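Endoglucanase E (Clostridium thermocellum, PDB 2WAO) combines an endo-1,4-beta-glucanase with a family 2 carbohydrate esterase domain, the part described here, which probably deacetylates plant polysaccharides and binds cellulose-type glucan chains. Local coordinates at residues D194-T199 against W207-Y212; N224-S229 against T234-A239. One frame throughout, in Å; residues are numbered along the deposited sequence.

Contact 1 (D194-T199 against W207-Y212)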
# COMPACT_ATOMS: atom_id res chain seq x y z
N ASP A 194 -4.64 -6.15 14.59
CA ASP A 194 -3.68 -7.19 14.95
C ASP A 194 -2.45 -7.17 14.04
O ASP A 194 -1.36 -7.58 14.46
CB ASP A 194 -4.31 -8.59 14.89
CG ASP A 194 -5.61 -8.73 15.73
OD1 ASP A 194 -5.65 -8.22 16.87
OD2 ASP A 194 -6.59 -9.40 15.23
N ARG A 195 -2.58 -6.76 12.77
CA ARG A 195 -1.43 -6.80 11.84
C ARG A 195 -0.70 -5.47 11.78
O ARG A 195 0.50 -5.40 11.51
CB ARG A 195 -1.92 -7.18 10.43
CG ARG A 195 -2.65 -8.57 10.37
CD ARG A 195 -2.44 -9.18 9.04
NE ARG A 195 -3.11 -10.45 8.75
CZ ARG A 195 -2.56 -11.65 8.98
NH1 ARG A 195 -1.39 -11.77 9.61
NH2 ARG A 195 -3.22 -12.75 8.60
N TYR A 196 -1.46 -4.40 12.02
CA TYR A 196 -0.98 -3.02 11.94
C TYR A 196 0.36 -2.75 12.70
O TYR A 196 1.15 -2.01 12.17
CB TYR A 196 -2.07 -2.03 12.39
CG TYR A 196 -1.69 -0.57 12.29
CD1 TYR A 196 -1.28 0.00 11.08
CD2 TYR A 196 -1.76 0.26 13.42
CE1 TYR A 196 -0.92 1.38 11.01
CE2 TYR A 196 -1.43 1.60 13.35
CZ TYR A 196 -1.03 2.16 12.13
OH TYR A 196 -0.66 3.51 12.07
N PRO A 197 0.58 -3.36 13.89
CA PRO A 197 1.84 -3.13 14.65
C PRO A 197 3.13 -3.70 14.03
O PRO A 197 4.23 -3.45 14.58
CB PRO A 197 1.55 -3.82 16.02
CG PRO A 197 0.01 -3.96 16.08
CD PRO A 197 -0.34 -4.22 14.65
N TYR A 198 3.01 -4.47 12.94
CA TYR A 198 4.15 -5.28 12.47
C TYR A 198 4.92 -4.78 11.24
O TYR A 198 4.35 -4.23 10.29
CB TYR A 198 3.76 -6.77 12.33
CG TYR A 198 3.42 -7.35 13.67
CD1 TYR A 198 4.42 -7.73 14.57
CD2 TYR A 198 2.08 -7.45 14.08
CE1 TYR A 198 4.11 -8.22 15.83
CE2 TYR A 198 1.75 -7.95 15.33
CZ TYR A 198 2.78 -8.32 16.21
OH TYR A 198 2.50 -8.81 17.47
N THR A 199 6.23 -4.95 11.30
CA THR A 199 7.10 -4.82 10.13
C THR A 199 6.90 -6.05 9.26
O THR A 199 6.66 -5.94 8.06
CB THR A 199 8.59 -4.73 10.53
OG1 THR A 199 8.74 -3.61 11.41
CG2 THR A 199 9.46 -4.53 9.30
N TRP A 207 7.04 -3.10 14.39
CA TRP A 207 7.45 -1.81 13.78
C TRP A 207 7.63 -0.70 14.82
O TRP A 207 6.82 -0.57 15.75
CB TRP A 207 6.35 -1.37 12.79
CG TRP A 207 6.58 -0.05 12.19
CD1 TRP A 207 5.78 1.06 12.31
CD2 TRP A 207 7.68 0.34 11.33
NE1 TRP A 207 6.31 2.09 11.59
CE2 TRP A 207 7.47 1.69 10.98
CE3 TRP A 207 8.83 -0.34 10.84
CZ2 TRP A 207 8.36 2.42 10.14
CZ3 TRP A 207 9.72 0.37 10.01
CH2 TRP A 207 9.47 1.75 9.66
N ASP A 208 8.70 0.08 14.68
CA ASP A 208 8.92 1.21 15.59
C ASP A 208 8.28 2.42 14.91
O ASP A 208 8.77 2.89 13.86
CB ASP A 208 10.41 1.42 15.82
CG ASP A 208 10.70 2.64 16.69
OD1 ASP A 208 9.75 3.36 17.11
OD2 ASP A 208 11.89 2.85 16.93
N PHE A 209 7.14 2.85 15.44
CA PHE A 209 6.40 3.98 14.84
C PHE A 209 7.14 5.33 14.82
O PHE A 209 6.72 6.25 14.10
CB PHE A 209 4.99 4.09 15.47
CG PHE A 209 4.05 3.03 14.97
CD1 PHE A 209 3.24 3.29 13.89
CD2 PHE A 209 4.00 1.76 15.58
CE1 PHE A 209 2.38 2.33 13.37
CE2 PHE A 209 3.14 0.75 15.07
CZ PHE A 209 2.32 1.04 13.97
N SER A 210 8.24 5.46 15.56
CA SER A 210 8.98 6.73 15.48
C SER A 210 9.75 6.86 14.17
O SER A 210 10.16 7.96 13.80
CB SER A 210 9.93 6.91 16.66
OG SER A 210 11.05 6.06 16.51
N LYS A 211 9.94 5.74 13.47
CA LYS A 211 10.81 5.71 12.29
C LYS A 211 10.14 6.34 11.09
O LYS A 211 10.81 6.70 10.11
CB LYS A 211 11.24 4.28 11.98
CG LYS A 211 12.04 3.63 13.13
CD LYS A 211 12.59 2.30 12.59
CE LYS A 211 13.45 1.57 13.63
NZ LYS A 211 13.68 0.16 13.17
N TYR A 212 8.83 6.51 11.14
CA TYR A 212 8.14 7.07 9.97
C TYR A 212 6.90 7.78 10.47
O TYR A 212 5.94 7.11 10.87
CB TYR A 212 7.77 5.96 8.98
CG TYR A 212 7.16 6.43 7.65
CD1 TYR A 212 7.99 6.78 6.56
CD2 TYR A 212 5.78 6.48 7.49
CE1 TYR A 212 7.42 7.19 5.31
CE2 TYR A 212 5.21 6.87 6.25
CZ TYR A 212 6.04 7.26 5.19
OH TYR A 212 5.47 7.62 3.96
O HOH W 1 4.63 -1.77 16.84
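Pro197 and Trp207 join their backbones by one nearly straight hydrogen bond, Trp207 N to Pro197 O at 2.8 Å (169° at the hydrogen), within a chain reversal whose closest CA atoms, those of Thr199 and Trp207, are 4.7 Å apart. Pro197 is the third residue of a type I beta turn from Arg195 to Tyr198, in the long excursion between the parallel strands 168-174 and 216-220 of the SGNH (GDSL-like) hydrolase fold. With its CG anti to the backbone N (chi1 -178°), Tyr196 offers one face to the CZ end of Phe209, which lies over the rim rather than the centre. The planes are inclined at 52°, neither stacked nor edge-to-face, and Tyr196 CZ comes within 3.6 Å of Phe209 CE1. The phenol OH is bonded beyond the pair to Glu126 on strand 123-129, which fixes the far end of the ring. Phe209 also turns an edge to Pro197 CA, while Trp207 CD1 lies over the centre of one of its faces. At the edge of the indole, in its plane, Thr199 OG1 sits 3.3 Å from Trp207 CE3. One water donates to both Pro197 O and Trp207 O, at 2.8 and 2.7 Å.

Contact 2 (N224-S229 against T234-A239)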
# COMPACT_ATOMS: atom_id res chain seq x y z
N ASN A 224 -14.80 -5.66 3.79
CA ASN A 224 -14.94 -7.05 4.20
C ASN A 224 -15.93 -7.18 5.36
O ASN A 224 -16.44 -8.25 5.61
CB ASN A 224 -13.55 -7.67 4.48
CG ASN A 224 -12.75 -7.73 3.24
OD1 ASN A 224 -11.72 -7.02 3.09
ND2 ASN A 224 -13.28 -8.43 2.26
N ASP A 225 -16.17 -6.08 6.06
CA ASP A 225 -17.19 -6.04 7.13
C ASP A 225 -18.64 -6.01 6.62
O ASP A 225 -19.56 -6.25 7.39
CB ASP A 225 -16.94 -4.87 8.07
CG ASP A 225 -15.57 -4.99 8.79
OD1 ASP A 225 -15.51 -5.73 9.79
OD2 ASP A 225 -14.56 -4.38 8.34
N PHE A 226 -18.83 -5.68 5.33
CA PHE A 226 -20.19 -5.56 4.75
C PHE A 226 -20.39 -6.26 3.43
O PHE A 226 -21.47 -6.13 2.84
CB PHE A 226 -20.62 -4.05 4.64
CG PHE A 226 -20.67 -3.37 5.94
CD1 PHE A 226 -21.83 -3.46 6.74
CD2 PHE A 226 -19.52 -2.70 6.43
CE1 PHE A 226 -21.89 -2.91 7.99
CE2 PHE A 226 -19.57 -2.14 7.73
CZ PHE A 226 -20.75 -2.24 8.50
N SER A 227 -19.41 -7.03 2.94
CA SER A 227 -19.60 -7.65 1.63
C SER A 227 -20.33 -8.99 1.71
O SER A 227 -20.81 -9.45 0.71
CB SER A 227 -18.30 -7.76 0.82
OG SER A 227 -17.36 -8.61 1.51
N THR A 228 -20.39 -9.63 2.88
CA THR A 228 -21.12 -10.89 2.97
C THR A 228 -22.19 -10.75 4.05
O THR A 228 -23.36 -10.48 3.70
CB THR A 228 -20.17 -12.12 3.17
OG1 THR A 228 -19.34 -11.89 4.31
CG2 THR A 228 -19.29 -12.36 1.89
N SER A 229 -21.79 -10.79 5.31
CA SER A 229 -22.70 -10.70 6.45
C SER A 229 -22.38 -9.37 7.13
O SER A 229 -21.21 -9.16 7.49
CB SER A 229 -22.37 -11.84 7.39
OG SER A 229 -23.29 -11.88 8.45
N THR A 234 -22.48 -1.42 16.63
CA THR A 234 -21.65 -1.03 17.78
C THR A 234 -20.21 -1.58 17.68
O THR A 234 -19.24 -0.84 17.93
CB THR A 234 -22.34 -1.42 19.12
OG1 THR A 234 -23.62 -0.77 19.15
CG2 THR A 234 -21.54 -0.91 20.28
N LYS A 235 -20.11 -2.83 17.27
CA LYS A 235 -18.85 -3.54 17.11
C LYS A 235 -17.96 -2.84 16.07
O LYS A 235 -16.79 -2.53 16.33
CB LYS A 235 -19.12 -4.98 16.69
CG LYS A 235 -17.86 -5.84 16.58
CD LYS A 235 -18.15 -7.34 16.24
CE LYS A 235 -16.96 -8.20 16.69
NZ LYS A 235 -16.79 -9.51 15.94
N PHE A 236 -18.55 -2.57 14.92
CA PHE A 236 -17.85 -1.88 13.82
C PHE A 236 -17.40 -0.43 14.17
O PHE A 236 -16.23 -0.05 13.92
CB PHE A 236 -18.69 -1.92 12.53
CG PHE A 236 -17.98 -1.28 11.34
CD1 PHE A 236 -17.09 -2.02 10.57
CD2 PHE A 236 -18.15 0.07 11.06
CE1 PHE A 236 -16.41 -1.44 9.49
CE2 PHE A 236 -17.48 0.67 10.00
CZ PHE A 236 -16.61 -0.07 9.21
N VAL A 237 -18.33 0.37 14.70
CA VAL A 237 -18.04 1.73 15.05
C VAL A 237 -16.96 1.76 16.14
O VAL A 237 -16.01 2.53 16.05
CB VAL A 237 -19.31 2.48 15.46
CG1 VAL A 237 -18.95 3.85 16.13
CG2 VAL A 237 -20.20 2.71 14.18
N THR A 238 -17.10 0.91 17.15
CA THR A 238 -16.05 0.87 18.21
C THR A 238 -14.67 0.46 17.65
O THR A 238 -13.66 1.02 18.04
CB THR A 238 -16.53 -0.03 19.39
OG1 THR A 238 -17.71 0.56 19.97
CG2 THR A 238 -15.45 -0.13 20.48
N ALA A 239 -14.65 -0.52 16.75
CA ALA A 239 -13.43 -1.04 16.13
C ALA A 239 -12.77 0.08 15.31
O ALA A 239 -11.56 0.25 15.34
CB ALA A 239 -13.74 -2.29 15.24
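Phe236, on helix 233-250, directs its CB toward the 224-229 segment, and its ring meets Phe226 over one face and Asp225 at its edge. CG, placed anti to the backbone N (chi1 -177°), already lies 4.0 Å from Phe226 CE2. From there the CD1 branch follows the aspartate: CD1 is 3.8 Å from both Asp225 CG and Phe226 CE2, and CE1 is the meeting point of all three side chains, 3.7 Å from Asp225 OD2 and equally far from Phe226 CE2. At the tip, Phe236 CZ stays beneath the same atom, 3.9 Å from Phe226 CE2. Phe226 CE2 thus stands over the centre of the Phe236 ring, 3.6 Å above its plane, in a T-shaped (edge-to-face) pair with planes at 73°. The contact belongs to the link after strand 216-220 of the parallel sheet in this SGNH (GDSL-like) hydrolase domain, where the short helix 223-226 leads into the long helix 233-250. Helix 266-285 packs against both rings through Tyr275, whose own ring meets that of Phe226. The Asp225 carboxylate comes to the Phe236 ring at its edge, with CG in the ring plane, where the weakly positive C-H rim would probably suit the negative charge; the carboxylate plane is turned 68° from the ring. Its oxygens are bonded elsewhere, OD1 to Thr181 N and OD2 to Leu180 N, two backbone amides that hold the carboxylate in place in this buried setting; Tyr184, which Asn224 touches, lines the glycan pocket.

How the contacts relate
After strand 168-174 the chain reaches contact 1, which closes the short loop through strand 205-206, part of the connection to strand 216-220. The chain then runs along strand 216-220, central in the parallel sheet, and emerges at helix 223-226, where contact 2 closes the turn into helix 233-250. The two contacts thus lie in series, neither nested nor crossed. Contact 1 faces the N-terminal beta region, since Arg16 bonds to its carbonyls, whereas contact 2 lies near the bound glucan. Their centres are about 24 Å apart and they do not touch, but helix 233-250 spans both: it supplies Phe236 to contact 2 and, farther along, packs Val247 and Asn250 against contact 1.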